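Local coordinates for BPH (Thiobacillus denitrificans, PDB 5OVS), which forms a tetradecameric double-ring bacterial homologue of the proteasome and probably degrades proteins in its inner cavity, at residues E130-G138 with A147-P155. Sequence-based numbering, arbitrary orientation.
Sequences EFSKFYAYG and AMYAAYRAP
The ring of Phe-134 lies against Met-148 and Tyr-152. CB of Met-148 sits over one face of the ring, 3.9 Å from its centroid and 16° off the normal, which makes a CH-pi contact. The two side chains run past each other in opposite directions. A bend at the last torsion of Met-148 brings CE to 3.7 Å from CD1 of Phe-134. The same methyl also reaches CB of Ala-136. The sulfur lies obliquely to the ring, as a Met-aromatic contact. At the far end of the ring, CZ of Phe-134 lies 3.5 Å from the backbone N of Tyr-149. Tyr-152 meets the ring at a slant: the planes are at 55° and the centroids 5.4 Å apart. This is a beta-strand packed against a helix, as in the alpha-beta-beta-alpha sandwich of proteasome subunits. Strand 134-137 is the outermost of its sheet within the chain, beside strand 3-8, and runs nearly antiparallel to helix segment 147-151. With chi1 near 180° (-175°), the side chain of Tyr-152 carries the phenol to Lys-133, in the loop before the strand. There its OH lies 3.6 Å from CA of Lys-133 and hydrogen-bonds to the backbone O of Arg-7. Shortening Phe-134 to an alanine would probably open a gap between strand and helix and leave CB of Met-148 and the Tyr-152 ring without their shared partner. Phe-134 also meets Tyr-31 of a second subunit edge-to-face and packs on Phe-173 of a third. CE of Lys-133 comes to the edge of the Arg-153 guanidinium, 3.4 Å from NH2. The two like charges stay apart, with NZ of Lys-133 4.3 Å from NH2 of Arg-153; NZ hydrogen-bonds to the backbone O of Asp-30 of the second subunit.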
loop_
_atom_site.group_PDB
_atom_site.type_symbol
_atom_site.label_atom_id
_atom_site.label_comp_id
_atom_site.label_asym_id
_atom_site.label_seq_id
_atom_site.Cartn_x
_atom_site.Cartn_y
_atom_site.Cartn_z
ATOM N N GLU K 130 -13.202 21.880 -33.909
ATOM C CA GLU K 130 -14.270 22.076 -34.891
ATOM C C GLU K 130 -14.347 20.815 -35.703
ATOM O O GLU K 130 -13.318 20.301 -36.137
ATOM C CB GLU K 130 -14.022 23.263 -35.826
ATOM C CG GLU K 130 -15.178 23.474 -36.791
ATOM C CD GLU K 130 -15.075 24.728 -37.632
ATOM O OE1 GLU K 130 -14.025 25.404 -37.616
ATOM O OE2 GLU K 130 -16.060 25.033 -38.327
ATOM N N PHE K 131 -15.562 20.316 -35.911
ATOM C CA PHE K 131 -15.744 19.065 -36.630
ATOM C C PHE K 131 -16.189 19.322 -38.050
ATOM O O PHE K 131 -16.881 20.294 -38.325
ATOM C CB PHE K 131 -16.730 18.169 -35.886
ATOM C CG PHE K 131 -16.262 17.799 -34.516
ATOM C CD1 PHE K 131 -15.119 17.034 -34.353
ATOM C CD2 PHE K 131 -16.950 18.232 -33.383
ATOM C CE1 PHE K 131 -14.662 16.707 -33.090
ATOM C CE2 PHE K 131 -16.500 17.897 -32.114
ATOM C CZ PHE K 131 -15.354 17.136 -31.968
ATOM N N SER K 132 -15.763 18.443 -38.951
ATOM C CA SER K 132 -15.996 18.630 -40.382
ATOM C C SER K 132 -17.256 17.895 -40.849
ATOM O O SER K 132 -17.855 18.262 -41.844
ATOM C CB SER K 132 -14.749 18.220 -41.194
ATOM O OG SER K 132 -14.316 16.872 -40.949
ATOM N N LYS K 133 -17.673 16.875 -40.105
ATOM C CA LYS K 133 -18.729 15.964 -40.545
ATOM C C LYS K 133 -19.647 15.624 -39.383
ATOM O O LYS K 133 -20.787 16.072 -39.333
ATOM C CB LYS K 133 -18.109 14.677 -41.114
ATOM C CG LYS K 133 -17.295 14.851 -42.387
ATOM C CD LYS K 133 -16.427 13.621 -42.607
ATOM C CE LYS K 133 -15.871 13.511 -44.010
ATOM N NZ LYS K 133 -14.575 14.214 -44.190
ATOM N N PHE K 134 -19.132 14.837 -38.442
ATOM C CA PHE K 134 -19.869 14.481 -37.246
ATOM C C PHE K 134 -18.934 14.178 -36.084
ATOM O O PHE K 134 -17.729 14.054 -36.274
ATOM C CB PHE K 134 -20.792 13.296 -37.515
ATOM C CG PHE K 134 -20.094 12.036 -37.974
ATOM C CD1 PHE K 134 -19.595 11.125 -37.054
ATOM C CD2 PHE K 134 -20.010 11.725 -39.319
ATOM C CE1 PHE K 134 -18.987 9.941 -37.467
ATOM C CE2 PHE K 134 -19.408 10.552 -39.746
ATOM C CZ PHE K 134 -18.897 9.654 -38.820
ATOM N N TYR K 135 -19.488 14.116 -34.876
ATOM C CA TYR K 135 -18.777 13.533 -33.740
ATOM C C TYR K 135 -19.757 13.220 -32.623
ATOM O O TYR K 135 -20.944 13.540 -32.725
ATOM C CB TYR K 135 -17.613 14.425 -33.242
ATOM C CG TYR K 135 -16.489 13.629 -32.595
ATOM C CD1 TYR K 135 -15.867 12.584 -33.278
ATOM C CD2 TYR K 135 -16.057 13.911 -31.301
ATOM C CE1 TYR K 135 -14.866 11.834 -32.684
ATOM C CE2 TYR K 135 -15.052 13.170 -30.699
ATOM C CZ TYR K 135 -14.461 12.138 -31.395
ATOM O OH TYR K 135 -13.454 11.418 -30.812
ATOM N N ALA K 136 -19.264 12.548 -31.582
ATOM C CA ALA K 136 -20.084 12.123 -30.439
ATOM C C ALA K 136 -19.246 12.088 -29.169
ATOM O O ALA K 136 -18.057 11.817 -29.232
ATOM C CB ALA K 136 -20.668 10.743 -30.702
ATOM N N TYR K 137 -19.875 12.368 -28.029
ATOM C CA TYR K 137 -19.237 12.272 -26.706
ATOM C C TYR K 137 -20.173 11.534 -25.779
ATOM O O TYR K 137 -21.341 11.275 -26.116
ATOM C CB TYR K 137 -18.958 13.654 -26.105
ATOM C CG TYR K 137 -17.686 14.355 -26.557
ATOM C CD1 TYR K 137 -16.468 13.679 -26.627
ATOM C CD2 TYR K 137 -17.706 15.731 -26.878
ATOM C CE1 TYR K 137 -15.311 14.332 -27.028
ATOM C CE2 TYR K 137 -16.558 16.390 -27.289
ATOM C CZ TYR K 137 -15.368 15.691 -27.364
ATOM O OH TYR K 137 -14.230 16.353 -27.767
ATOM N N GLY K 138 -19.649 11.215 -24.603
ATOM C CA GLY K 138 -20.322 10.350 -23.647
ATOM C C GLY K 138 -19.804 8.919 -23.742
ATOM O O GLY K 138 -19.091 8.558 -24.672
ATOM N N ALA K 147 -22.119 3.979 -35.880
ATOM C CA ALA K 147 -23.411 4.112 -36.534
ATOM C C ALA K 147 -23.422 5.293 -37.524
ATOM O O ALA K 147 -23.860 5.146 -38.672
ATOM C CB ALA K 147 -24.516 4.250 -35.500
ATOM N N MET K 148 -22.924 6.448 -37.103
ATOM C CA MET K 148 -22.896 7.606 -38.012
ATOM C C MET K 148 -21.894 7.422 -39.148
ATOM O O MET K 148 -22.114 7.900 -40.256
ATOM C CB MET K 148 -22.630 8.897 -37.249
ATOM C CG MET K 148 -23.775 9.206 -36.311
ATOM S SD MET K 148 -23.669 10.737 -35.404
ATOM C CE MET K 148 -22.180 10.460 -34.441
ATOM N N TYR K 149 -20.813 6.701 -38.885
ATOM C CA TYR K 149 -19.880 6.354 -39.942
ATOM C C TYR K 149 -20.606 5.614 -41.057
ATOM O O TYR K 149 -20.371 5.884 -42.229
ATOM C CB TYR K 149 -18.715 5.513 -39.401
ATOM C CG TYR K 149 -17.824 4.932 -40.483
ATOM C CD1 TYR K 149 -16.848 5.700 -41.097
ATOM C CD2 TYR K 149 -17.983 3.615 -40.904
ATOM C CE1 TYR K 149 -16.045 5.176 -42.092
ATOM C CE2 TYR K 149 -17.187 3.085 -41.899
ATOM C CZ TYR K 149 -16.223 3.862 -42.481
ATOM O OH TYR K 149 -15.441 3.322 -43.464
ATOM N N ALA K 150 -21.495 4.700 -40.682
ATOM C CA ALA K 150 -22.241 3.889 -41.638
ATOM C C ALA K 150 -23.337 4.645 -42.375
ATOM O O ALA K 150 -23.643 4.316 -43.510
ATOM C CB ALA K 150 -22.856 2.701 -40.929
ATOM N N ALA K 151 -23.936 5.640 -41.734
ATOM C CA ALA K 151 -25.128 6.303 -42.261
ATOM C C ALA K 151 -24.894 7.719 -42.792
ATOM O O ALA K 151 -25.804 8.328 -43.352
ATOM C CB ALA K 151 -26.185 6.352 -41.168
ATOM N N TYR K 152 -23.694 8.251 -42.611
ATOM C CA TYR K 152 -23.450 9.652 -42.933
ATOM C C TYR K 152 -23.721 9.954 -44.399
ATOM O O TYR K 152 -24.305 10.985 -44.740
ATOM C CB TYR K 152 -22.017 10.047 -42.581
ATOM C CG TYR K 152 -21.748 11.514 -42.789
ATOM C CD1 TYR K 152 -22.457 12.478 -42.079
ATOM C CD2 TYR K 152 -20.786 11.936 -43.684
ATOM C CE1 TYR K 152 -22.212 13.830 -42.262
ATOM C CE2 TYR K 152 -20.538 13.275 -43.889
ATOM C CZ TYR K 152 -21.248 14.224 -43.181
ATOM O OH TYR K 152 -20.963 15.553 -43.390
ATOM N N ARG K 153 -23.315 9.037 -45.265
ATOM C CA ARG K 153 -23.455 9.241 -46.687
ATOM C C ARG K 153 -24.664 8.532 -47.275
ATOM O O ARG K 153 -24.783 8.461 -48.482
ATOM C CB ARG K 153 -22.168 8.819 -47.389
ATOM C CG ARG K 153 -20.963 9.566 -46.847
ATOM C CD ARG K 153 -19.673 9.258 -47.586
ATOM N NE ARG K 153 -18.775 10.420 -47.574
ATOM C CZ ARG K 153 -17.969 10.772 -46.569
ATOM N NH1 ARG K 153 -17.910 10.057 -45.442
ATOM N NH2 ARG K 153 -17.203 11.853 -46.696
ATOM N N ALA K 154 -25.574 8.032 -46.450
ATOM C CA ALA K 154 -26.827 7.506 -46.969
ATOM C C ALA K 154 -27.662 8.683 -47.446
ATOM O O ALA K 154 -27.919 9.598 -46.683
ATOM C CB ALA K 154 -27.579 6.728 -45.906
ATOM N N PRO K 155 -28.087 8.667 -48.717
ATOM C CA PRO K 155 -28.719 9.869 -49.276
ATOM C C PRO K 155 -30.097 10.192 -48.714
ATOM O O PRO K 155 -30.511 11.352 -48.734
ATOM C CB PRO K 155 -28.805 9.569 -50.777
ATOM C CG PRO K 155 -28.590 8.094 -50.931
ATOM C CD PRO K 155 -27.821 7.632 -49.736
#